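Local coordinates for protein alpha-rhamnosidase (Dictyoglomus thermophilum, PDB 6I60) that probably hydrolyses terminal non-reducing alpha-L-rhamnose residues of alpha-L-rhamnosides, at residues K529-I534 / T563-I568; D522-Y527 / Q574-K579; G505-A510 / D546-Y551; V581-Y586 / K646-E651. One frame throughout, in Å; residues are numbered along the deposited sequence.

Interaction 1: residues K529-I534 / T563-I568; sequences KYLNDI and TAYITI
The ring of Tyr-565 is met on two sides by residues of 529-534. Ile-534 lays its CG2 methyl over one face in a CH-pi contact, 3.7 Å from the ring centroid and displaced toward the CG side, where CG2 lies 3.5 Å from Tyr-565 CG. Leu-531 comes instead at the rim, in the plane of the ring, with CD2 3.6 Å from Tyr-565 CD1. The same methyl also rests against the backbone carbonyl of Tyr-565. The ring reaches back to the partner helix because its CG stands opposite the backbone N (chi1 -162°) and swings the aromatic group beside its own carbonyl carbon. One turn on, Ile-568 extends the apolar seam: its CG2 touches Leu-531 CG at 4.3 Å, while its CD1 meets the edge of the Tyr-530 ring. Between these segments the attraction is thus apolar and aromatic, and the phenol end of Tyr-565 is satisfied by a hydrogen bond to His-585. All the touching residues are buried. The axes of the helical segments 529-534 and 564-568 approach to 10.1 Å and run nearly antiparallel, at 153°, as expected for neighbouring helices in the (alpha/alpha)6 barrel of six-hairpin glycosidases.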
# COMPACT_ATOMS: atom_id res chain seq x y z
N LYS A 529 1.21 1.13 -9.26
CA LYS A 529 1.15 2.58 -9.40
C LYS A 529 2.37 3.25 -8.79
O LYS A 529 2.90 4.21 -9.35
CB LYS A 529 -0.14 3.11 -8.77
CG LYS A 529 -0.28 4.62 -8.80
CD LYS A 529 -0.18 5.21 -7.41
CE LYS A 529 -0.47 6.70 -7.43
NZ LYS A 529 0.45 7.45 -6.53
N TYR A 530 2.82 2.75 -7.63
CA TYR A 530 3.98 3.35 -6.98
C TYR A 530 5.26 3.05 -7.75
O TYR A 530 6.18 3.89 -7.80
CB TYR A 530 4.09 2.87 -5.54
CG TYR A 530 5.14 3.61 -4.73
CD1 TYR A 530 5.10 5.00 -4.62
CD2 TYR A 530 6.17 2.93 -4.09
CE1 TYR A 530 6.05 5.68 -3.89
CE2 TYR A 530 7.13 3.61 -3.36
CZ TYR A 530 7.06 4.98 -3.26
OH TYR A 530 8.01 5.66 -2.53
N LEU A 531 5.36 1.85 -8.33
CA LEU A 531 6.51 1.53 -9.17
C LEU A 531 6.61 2.47 -10.36
O LEU A 531 7.71 2.79 -10.81
CB LEU A 531 6.44 0.07 -9.63
CG LEU A 531 7.03 -0.96 -8.67
CD1 LEU A 531 6.93 -2.36 -9.26
CD2 LEU A 531 8.47 -0.61 -8.34
N ASN A 532 5.47 2.91 -10.89
CA ASN A 532 5.49 3.92 -11.94
C ASN A 532 5.99 5.25 -11.40
O ASN A 532 6.70 5.98 -12.10
CB ASN A 532 4.09 4.08 -12.54
CG ASN A 532 3.74 2.96 -13.50
OD1 ASN A 532 4.62 2.30 -14.06
ND2 ASN A 532 2.45 2.73 -13.69
N ASP A 533 5.62 5.59 -10.16
CA ASP A 533 6.07 6.84 -9.56
C ASP A 533 7.59 6.88 -9.44
O ASP A 533 8.22 7.92 -9.68
CB ASP A 533 5.42 7.05 -8.20
CG ASP A 533 3.93 7.32 -8.29
OD1 ASP A 533 3.43 7.51 -9.42
OD2 ASP A 533 3.27 7.33 -7.23
N ILE A 534 8.20 5.75 -9.07
CA ILE A 534 9.65 5.66 -9.03
C ILE A 534 10.23 5.78 -10.43
O ILE A 534 11.28 6.41 -10.64
CB ILE A 534 10.08 4.36 -8.34
CG1 ILE A 534 9.56 4.32 -6.90
CG2 ILE A 534 11.59 4.20 -8.37
CD1 ILE A 534 9.04 2.97 -6.48
N THR A 563 16.75 1.16 -2.92
CA THR A 563 16.54 -0.24 -3.24
C THR A 563 15.06 -0.60 -3.38
O THR A 563 14.75 -1.72 -3.80
CB THR A 563 17.17 -1.13 -2.17
OG1 THR A 563 17.18 -2.49 -2.62
CG2 THR A 563 16.39 -1.03 -0.87
N ALA A 564 14.15 0.32 -3.04
CA ALA A 564 12.73 0.04 -3.11
C ALA A 564 12.25 -0.20 -4.54
O ALA A 564 11.20 -0.81 -4.73
CB ALA A 564 11.93 1.19 -2.49
N TYR A 565 13.00 0.27 -5.54
CA TYR A 565 12.60 0.06 -6.93
C TYR A 565 12.64 -1.41 -7.30
O TYR A 565 11.65 -1.98 -7.77
CB TYR A 565 13.48 0.89 -7.86
CG TYR A 565 12.88 1.10 -9.24
CD1 TYR A 565 11.54 0.85 -9.48
CD2 TYR A 565 13.67 1.54 -10.30
CE1 TYR A 565 10.99 1.04 -10.74
CE2 TYR A 565 13.13 1.73 -11.56
CZ TYR A 565 11.79 1.48 -11.77
OH TYR A 565 11.25 1.67 -13.02
N ILE A 566 13.79 -2.06 -7.10
CA ILE A 566 13.92 -3.46 -7.47
C ILE A 566 13.28 -4.37 -6.42
O ILE A 566 12.77 -5.44 -6.75
CB ILE A 566 15.39 -3.84 -7.69
CG1 ILE A 566 16.21 -3.52 -6.44
CG2 ILE A 566 15.97 -3.09 -8.87
CD1 ILE A 566 17.08 -4.66 -6.01
N THR A 567 13.29 -3.96 -5.15
CA THR A 567 12.77 -4.82 -4.09
C THR A 567 11.26 -4.97 -4.20
O THR A 567 10.73 -6.09 -4.21
CB THR A 567 13.16 -4.26 -2.71
OG1 THR A 567 14.57 -4.42 -2.52
CG2 THR A 567 12.41 -5.00 -1.61
N ILE A 568 10.54 -3.85 -4.29
CA ILE A 568 9.09 -3.91 -4.40
C ILE A 568 8.68 -4.63 -5.68
O ILE A 568 7.73 -5.41 -5.69
CB ILE A 568 8.48 -2.49 -4.32
CG1 ILE A 568 8.72 -1.90 -2.93
CG2 ILE A 568 7.00 -2.52 -4.63
CD1 ILE A 568 8.34 -0.44 -2.82

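Interaction 2: residues D522-Y527 / Q574-K579; sequences DMIGFY and QYYGDK
Ile-524 lies across the face of the Tyr-576 ring, its CB almost exactly above the centre, 3.8 Å from the centroid and 5° off the normal. This CH-pi contact joins two helices of the six-hairpin (alpha/alpha)6 barrel, at the start of helix 524-535 and the end of helix 564-576. The two side chains pass in opposite directions: with CG1 of Ile-524 anti to the backbone N (chi1 179°), CD1 is carried back along the tyrosine to 3.5 Å from Tyr-576 CB, while CG2 sits nearer the CE2 side of the ring. CD1 also approaches Asp-578, lying 4.1 Å from its OD2. That carboxylate belongs to the turn beyond Gly-577, whose positive phi takes the chain out of the helix, and its OD1 makes a weak hydrogen bond to the backbone N of Tyr-580 at the head of helix 580-584. Within 522-527, the CE methyl of Met-523 lies over one face of Tyr-527, toward its rim, and that ring packs on Ile-568 and Leu-572. At the far end of Tyr-576 the phenol oxygen serves as acceptor: Met-523 N donates to Tyr-576 OH over 3.2 Å, with an almost straight N-H...O angle of 172°.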
# COMPACT_ATOMS: atom_id res chain seq x y z
N ASP A 522 -4.15 -6.61 -0.11
CA ASP A 522 -3.95 -6.73 -1.56
C ASP A 522 -3.25 -5.47 -2.05
O ASP A 522 -3.84 -4.39 -2.08
CB ASP A 522 -5.29 -6.93 -2.26
CG ASP A 522 -5.15 -7.22 -3.74
OD1 ASP A 522 -6.10 -7.76 -4.34
OD2 ASP A 522 -4.08 -6.89 -4.30
N MET A 523 -1.98 -5.61 -2.44
CA MET A 523 -1.14 -4.46 -2.74
C MET A 523 -0.61 -4.41 -4.16
O MET A 523 0.13 -3.47 -4.50
CB MET A 523 0.05 -4.40 -1.77
CG MET A 523 -0.32 -4.54 -0.31
SD MET A 523 -0.77 -2.96 0.43
CE MET A 523 0.46 -1.89 -0.29
N ILE A 524 -0.95 -5.39 -5.02
CA ILE A 524 -0.36 -5.42 -6.35
C ILE A 524 -0.81 -4.23 -7.18
O ILE A 524 -0.03 -3.66 -7.95
CB ILE A 524 -0.67 -6.76 -7.05
CG1 ILE A 524 -0.06 -6.78 -8.45
CG2 ILE A 524 -2.17 -7.01 -7.11
CD1 ILE A 524 0.55 -8.10 -8.84
N GLY A 525 -2.08 -3.82 -7.04
CA GLY A 525 -2.53 -2.62 -7.71
C GLY A 525 -1.91 -1.36 -7.15
O GLY A 525 -1.64 -0.41 -7.89
N PHE A 526 -1.67 -1.34 -5.84
CA PHE A 526 -1.06 -0.17 -5.21
C PHE A 526 0.41 -0.04 -5.60
O PHE A 526 0.88 1.06 -5.91
CB PHE A 526 -1.21 -0.27 -3.69
CG PHE A 526 -0.84 0.99 -2.97
CD1 PHE A 526 -1.75 2.02 -2.82
CD2 PHE A 526 0.43 1.14 -2.42
CE1 PHE A 526 -1.41 3.18 -2.15
CE2 PHE A 526 0.77 2.30 -1.75
CZ PHE A 526 -0.15 3.32 -1.61
N TYR A 527 1.15 -1.15 -5.58
CA TYR A 527 2.58 -1.07 -5.85
C TYR A 527 2.88 -0.85 -7.32
O TYR A 527 3.90 -0.23 -7.66
CB TYR A 527 3.27 -2.35 -5.35
CG TYR A 527 3.47 -2.36 -3.85
CD1 TYR A 527 3.77 -1.19 -3.16
CD2 TYR A 527 3.34 -3.53 -3.12
CE1 TYR A 527 3.95 -1.19 -1.80
CE2 TYR A 527 3.52 -3.54 -1.75
CZ TYR A 527 3.82 -2.37 -1.09
OH TYR A 527 4.00 -2.38 0.27
N GLN A 574 7.34 -12.28 -6.56
CA GLN A 574 7.48 -13.36 -5.60
C GLN A 574 6.13 -13.79 -5.03
O GLN A 574 5.85 -14.99 -4.92
CB GLN A 574 8.43 -12.95 -4.47
CG GLN A 574 8.52 -13.94 -3.32
CD GLN A 574 9.35 -13.41 -2.15
OE1 GLN A 574 9.33 -12.22 -1.84
NE2 GLN A 574 10.09 -14.30 -1.50
N TYR A 575 5.28 -12.83 -4.67
CA TYR A 575 4.03 -13.12 -3.99
C TYR A 575 2.82 -13.10 -4.91
O TYR A 575 1.73 -13.51 -4.48
CB TYR A 575 3.81 -12.12 -2.84
CG TYR A 575 4.66 -12.41 -1.63
CD1 TYR A 575 4.36 -13.47 -0.78
CD2 TYR A 575 5.77 -11.63 -1.32
CE1 TYR A 575 5.14 -13.74 0.33
CE2 TYR A 575 6.55 -11.89 -0.21
CZ TYR A 575 6.23 -12.95 0.61
OH TYR A 575 7.00 -13.22 1.71
N TYR A 576 2.97 -12.66 -6.16
CA TYR A 576 1.86 -12.65 -7.10
C TYR A 576 2.17 -13.34 -8.42
O TYR A 576 1.23 -13.61 -9.18
CB TYR A 576 1.41 -11.22 -7.39
CG TYR A 576 0.89 -10.46 -6.19
CD1 TYR A 576 1.72 -9.61 -5.48
CD2 TYR A 576 -0.43 -10.60 -5.78
CE1 TYR A 576 1.25 -8.91 -4.37
CE2 TYR A 576 -0.91 -9.91 -4.68
CZ TYR A 576 -0.07 -9.06 -3.98
OH TYR A 576 -0.53 -8.37 -2.89
N GLY A 577 3.43 -13.64 -8.72
CA GLY A 577 3.77 -14.26 -9.99
C GLY A 577 3.55 -13.37 -11.19
O GLY A 577 3.08 -13.84 -12.23
N ASP A 578 3.88 -12.09 -11.07
CA ASP A 578 3.72 -11.11 -12.14
C ASP A 578 5.10 -10.80 -12.70
O ASP A 578 5.75 -9.84 -12.30
CB ASP A 578 3.02 -9.85 -11.64
CG ASP A 578 2.72 -8.87 -12.75
OD1 ASP A 578 2.77 -9.27 -13.93
OD2 ASP A 578 2.44 -7.69 -12.45
N LYS A 579 5.56 -11.64 -13.64
CA LYS A 579 6.84 -11.40 -14.30
C LYS A 579 6.79 -10.22 -15.26
O LYS A 579 7.85 -9.73 -15.66
CB LYS A 579 7.29 -12.66 -15.04
CG LYS A 579 6.30 -13.15 -16.09
CD LYS A 579 6.72 -14.50 -16.66
CE LYS A 579 7.40 -14.35 -18.01
NZ LYS A 579 8.30 -15.50 -18.32

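Interaction 3: residues G505-A510 / D546-Y551; sequences GWMGDA and DVIPPY
Gly-505 O is gripped from several directions. Ile-548 N donates to Gly-505 O over 2.7 Å, from above the carbonyl plane, the CA-H of Val-547 points at the same oxygen, and Tyr-530 OH from helix 524-535 adds a weak hydrogen bond. A second backbone bond runs from Met-507 N to Asp-546 O, also 2.7 Å, its donor tilted 22° from the carbonyl plane. The two bonds flank Trp-506 and Val-547, which form a non-hydrogen-bonded antiparallel pair in a single bridge, their CA atoms 4.1 Å apart. Over this bridge the CG1 methyl of Val-547 sits on one face of the Trp-506 indole, 3.5 Å from the centroid of the six-membered ring. Asp-546 meets the indole farther out, its CB 3.7 Å from Trp-506 CZ3. The pyrrole end of the ring is fixed by NE1, which bonds to Glu-502. Trading the indole for an alanine here would probably leave Val-547 CG1 without its aromatic cover and Glu-502 without its N-H partner. Away from the indole, CG of Met-507 lies 3.6 Å from Ile-548 CG1, and both residues continue onto Ile-534. The Asp-546 carboxylate is engaged by Tyr-610, Lys-609 and Asp-558 N. A triethylene glycol, probably from the crystallisation liquor, lies about 3 Å from the Trp-506 side chain. Because the polar bonds across the contact are all main-chain to main-chain, the loop before helix 507-512 is aligned with 546-551 by its backbone, while the side chains add apolar contact, Val-547 on the indole and Met-507 on Ile-548.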
# COMPACT_ATOMS: atom_id res chain seq x y z
N GLY A 505 6.56 10.20 0.58
CA GLY A 505 6.75 8.83 0.18
C GLY A 505 8.20 8.38 0.29
O GLY A 505 8.85 8.11 -0.72
N TRP A 506 8.70 8.30 1.52
CA TRP A 506 10.08 7.89 1.75
C TRP A 506 10.29 6.46 1.27
O TRP A 506 9.54 5.55 1.63
CB TRP A 506 10.43 8.02 3.23
CG TRP A 506 10.65 9.44 3.66
CD1 TRP A 506 9.72 10.31 4.15
CD2 TRP A 506 11.89 10.16 3.65
NE1 TRP A 506 10.30 11.52 4.44
CE2 TRP A 506 11.63 11.46 4.14
CE3 TRP A 506 13.20 9.84 3.26
CZ2 TRP A 506 12.63 12.42 4.26
CZ3 TRP A 506 14.18 10.80 3.39
CH2 TRP A 506 13.89 12.08 3.88
N MET A 507 11.33 6.27 0.46
CA MET A 507 11.55 4.98 -0.19
C MET A 507 11.99 3.90 0.79
O MET A 507 11.65 2.73 0.61
CB MET A 507 12.59 5.13 -1.30
CG MET A 507 12.07 5.85 -2.53
SD MET A 507 11.33 4.70 -3.71
CE MET A 507 12.79 4.18 -4.62
N GLY A 508 12.74 4.27 1.83
CA GLY A 508 13.23 3.27 2.77
C GLY A 508 12.11 2.65 3.59
O GLY A 508 12.04 1.42 3.74
N ASP A 509 11.22 3.48 4.12
CA ASP A 509 10.11 2.97 4.92
C ASP A 509 9.18 2.10 4.09
O ASP A 509 8.63 1.11 4.60
CB ASP A 509 9.34 4.12 5.56
CG ASP A 509 10.24 5.11 6.26
OD1 ASP A 509 11.39 5.31 5.79
OD2 ASP A 509 9.81 5.70 7.27
N ALA A 510 8.99 2.44 2.81
CA ALA A 510 8.12 1.65 1.96
C ALA A 510 8.75 0.31 1.60
O ALA A 510 8.03 -0.68 1.40
CB ALA A 510 7.78 2.43 0.69
N ASP A 546 15.02 10.05 -2.44
CA ASP A 546 14.71 9.37 -1.19
C ASP A 546 13.21 9.40 -0.89
O ASP A 546 12.71 8.52 -0.17
CB ASP A 546 15.49 10.00 -0.03
CG ASP A 546 16.89 9.42 0.10
OD1 ASP A 546 17.10 8.26 -0.33
OD2 ASP A 546 17.78 10.12 0.62
N VAL A 547 12.49 10.38 -1.42
CA VAL A 547 11.03 10.42 -1.34
C VAL A 547 10.47 10.39 -2.75
O VAL A 547 10.99 11.05 -3.66
CB VAL A 547 10.52 11.64 -0.54
CG1 VAL A 547 11.36 11.84 0.71
CG2 VAL A 547 10.51 12.90 -1.38
N ILE A 548 9.42 9.59 -2.95
CA ILE A 548 8.76 9.46 -4.24
C ILE A 548 7.25 9.52 -4.00
O ILE A 548 6.73 8.74 -3.19
CB ILE A 548 9.14 8.15 -4.95
CG1 ILE A 548 10.66 8.00 -5.04
CG2 ILE A 548 8.52 8.10 -6.34
CD1 ILE A 548 11.32 8.90 -6.05
N PRO A 549 6.51 10.43 -4.66
CA PRO A 549 6.95 11.44 -5.63
C PRO A 549 7.88 12.49 -5.02
O PRO A 549 7.77 12.79 -3.83
CB PRO A 549 5.64 12.08 -6.10
CG PRO A 549 4.59 11.09 -5.76
CD PRO A 549 5.05 10.44 -4.50
N PRO A 550 8.78 13.06 -5.84
CA PRO A 550 9.82 13.96 -5.31
C PRO A 550 9.31 15.38 -5.07
O PRO A 550 9.81 16.35 -5.64
CB PRO A 550 10.89 13.89 -6.41
CG PRO A 550 10.11 13.68 -7.66
CD PRO A 550 8.91 12.85 -7.29
N TYR A 551 8.30 15.51 -4.21
CA TYR A 551 7.91 16.83 -3.74
C TYR A 551 9.07 17.49 -2.99
O TYR A 551 9.28 18.70 -3.10
CB TYR A 551 6.67 16.74 -2.85
CG TYR A 551 5.51 16.01 -3.49
CD1 TYR A 551 4.85 16.55 -4.59
CD2 TYR A 551 5.09 14.78 -3.02
CE1 TYR A 551 3.79 15.89 -5.18
CE2 TYR A 551 4.03 14.10 -3.60
CZ TYR A 551 3.39 14.67 -4.68
OH TYR A 551 2.33 14.00 -5.27

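Interaction 4: residues V581-Y586 / K646-E651; sequences VLEEHY and KLLGKE
Leu-648 sets both methyls against the aliphatic CG of Glu-583, CD2 at 3.6 Å, and CD1 also meets Tyr-586 CD2 at 3.9 Å. On the same side of the ring plane, farther toward the hydroxyl, Lys-650 runs its methylenes alongside, CD 3.7 Å from Tyr-586 CE1. The ring extends past both, with CG turned opposite the backbone N (chi1 -176°), and its OH is tied to Asp-653 by a hydrogen bond. An alanine in place of Tyr-586 would probably leave Leu-648 CD1 and the Lys-650 methylenes without their aromatic neighbour and deprive Asp-653 of its phenol partner. A looser apolar touch joins Leu-582 CD1 to Leu-647 CD1, 4.4 Å apart. Leu-648 and Lys-650 are set by a Schellman motif that ends helix 626-648: Gly-649, with positive phi, is its C-prime residue, and Lys-650 N turns back to Ala-645 O. Outward, Tyr-586 packs on Leu-641 and Ile-644 of helix 626-648, while Leu-582 and Leu-647 both lean on Tyr-573 of helix 564-576. The contact therefore bridges the junction of helices 580-584 and 586-599 to the C-terminal end of helix 626-648.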
# COMPACT_ATOMS: atom_id res chain seq x y z
N VAL A 581 5.73 -7.14 -14.65
CA VAL A 581 6.22 -5.93 -13.99
C VAL A 581 7.74 -5.94 -13.88
O VAL A 581 8.35 -4.88 -13.68
CB VAL A 581 5.57 -5.78 -12.60
CG1 VAL A 581 6.29 -6.63 -11.57
CG2 VAL A 581 5.57 -4.31 -12.18
N LEU A 582 8.37 -7.11 -14.02
CA LEU A 582 9.82 -7.17 -14.03
C LEU A 582 10.39 -6.72 -15.37
O LEU A 582 11.42 -6.04 -15.42
CB LEU A 582 10.29 -8.58 -13.69
CG LEU A 582 10.07 -9.04 -12.25
CD1 LEU A 582 10.84 -10.32 -11.97
CD2 LEU A 582 10.48 -7.94 -11.27
N GLU A 583 9.73 -7.08 -16.47
CA GLU A 583 10.18 -6.63 -17.79
C GLU A 583 9.86 -5.16 -18.02
O GLU A 583 10.64 -4.46 -18.67
CB GLU A 583 9.54 -7.48 -18.89
CG GLU A 583 9.37 -8.95 -18.54
CD GLU A 583 8.60 -9.72 -19.60
OE1 GLU A 583 8.74 -10.96 -19.67
OE2 GLU A 583 7.84 -9.08 -20.36
N GLU A 584 8.73 -4.68 -17.50
CA GLU A 584 8.33 -3.30 -17.74
C GLU A 584 9.29 -2.30 -17.11
O GLU A 584 9.47 -1.20 -17.64
CB GLU A 584 6.91 -3.09 -17.21
CG GLU A 584 6.38 -1.67 -17.36
CD GLU A 584 5.07 -1.47 -16.63
OE1 GLU A 584 4.71 -0.30 -16.37
OE2 GLU A 584 4.40 -2.48 -16.33
N HIS A 585 9.92 -2.67 -15.99
CA HIS A 585 10.84 -1.78 -15.28
C HIS A 585 12.28 -2.28 -15.31
O HIS A 585 13.12 -1.79 -14.54
CB HIS A 585 10.38 -1.59 -13.84
CG HIS A 585 9.12 -0.79 -13.69
ND1 HIS A 585 9.08 0.58 -13.81
CD2 HIS A 585 7.85 -1.18 -13.44
CE1 HIS A 585 7.85 1.00 -13.64
NE2 HIS A 585 7.08 -0.05 -13.41
N TYR A 586 12.59 -3.24 -16.19
CA TYR A 586 13.93 -3.84 -16.18
C TYR A 586 15.00 -2.82 -16.56
O TYR A 586 16.09 -2.82 -15.98
CB TYR A 586 13.98 -5.04 -17.12
CG TYR A 586 15.30 -5.77 -17.08
CD1 TYR A 586 16.26 -5.55 -18.06
CD2 TYR A 586 15.59 -6.67 -16.07
CE1 TYR A 586 17.48 -6.20 -18.03
CE2 TYR A 586 16.80 -7.34 -16.03
CZ TYR A 586 17.74 -7.10 -17.01
OH TYR A 586 18.95 -7.76 -16.98
N LYS A 646 18.13 -13.69 -15.32
CA LYS A 646 18.02 -15.10 -15.68
C LYS A 646 16.57 -15.50 -15.91
O LYS A 646 16.29 -16.36 -16.75
CB LYS A 646 18.64 -15.97 -14.58
CG LYS A 646 18.61 -17.45 -14.89
CD LYS A 646 19.54 -18.23 -13.97
CE LYS A 646 19.89 -19.58 -14.56
NZ LYS A 646 19.96 -19.54 -16.05
N LEU A 647 15.63 -14.88 -15.18
CA LEU A 647 14.22 -15.18 -15.37
C LEU A 647 13.74 -14.76 -16.75
O LEU A 647 12.99 -15.50 -17.41
CB LEU A 647 13.38 -14.49 -14.29
CG LEU A 647 13.39 -15.14 -12.91
CD1 LEU A 647 12.95 -14.13 -11.85
CD2 LEU A 647 12.50 -16.37 -12.90
N LEU A 648 14.14 -13.58 -17.21
CA LEU A 648 13.70 -13.07 -18.50
C LEU A 648 14.49 -13.64 -19.68
O LEU A 648 14.14 -13.37 -20.83
CB LEU A 648 13.79 -11.54 -18.53
CG LEU A 648 13.14 -10.82 -17.35
CD1 LEU A 648 13.13 -9.32 -17.57
CD2 LEU A 648 11.73 -11.34 -17.12
N GLY A 649 15.54 -14.41 -19.42
CA GLY A 649 16.33 -15.02 -20.47
C GLY A 649 17.54 -14.23 -20.93
O GLY A 649 18.14 -14.61 -21.94
N LYS A 650 17.91 -13.17 -20.23
CA LYS A 650 19.08 -12.36 -20.59
C LYS A 650 20.32 -13.04 -20.00
O LYS A 650 20.77 -12.71 -18.90
CB LYS A 650 18.93 -10.93 -20.08
CG LYS A 650 17.52 -10.36 -20.25
CD LYS A 650 17.57 -8.88 -20.61
CE LYS A 650 16.18 -8.33 -20.88
NZ LYS A 650 16.23 -7.11 -21.75
N GLU A 651 20.88 -13.98 -20.76
CA GLU A 651 22.03 -14.74 -20.26
C GLU A 651 23.25 -13.86 -20.07
O GLU A 651 24.00 -14.03 -19.10
CB GLU A 651 22.35 -15.89 -21.22
CG GLU A 651 21.31 -17.00 -21.23
CD GLU A 651 20.91 -17.44 -19.83
OE1 GLU A 651 19.81 -17.06 -19.37
OE2 GLU A 651 21.70 -18.17 -19.19

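How the interactions relate
From the N terminus, 505-510 comes first, followed by 522-527 and 529-534 on helix 524-535. The chain then returns at 546-551 to close interaction 3. Helix 564-576 next closes interaction 1 near its start and interaction 2 at its end, so interaction 1 nests inside interaction 2, and interaction 3 crosses both. Interaction 4 follows in series, closing when helix 626-648 ends against 581-586. Interaction 1 is the hub: Ile-568 packs on Tyr-527 of interaction 2, Asp-533 and Ala-564 touch interaction 3, and Asn-532 lies beside His-585 of interaction 4. Together they tie helices 524-535, 564-576 and 626-648, and the loops and short helices joining them, within the six-hairpin domain.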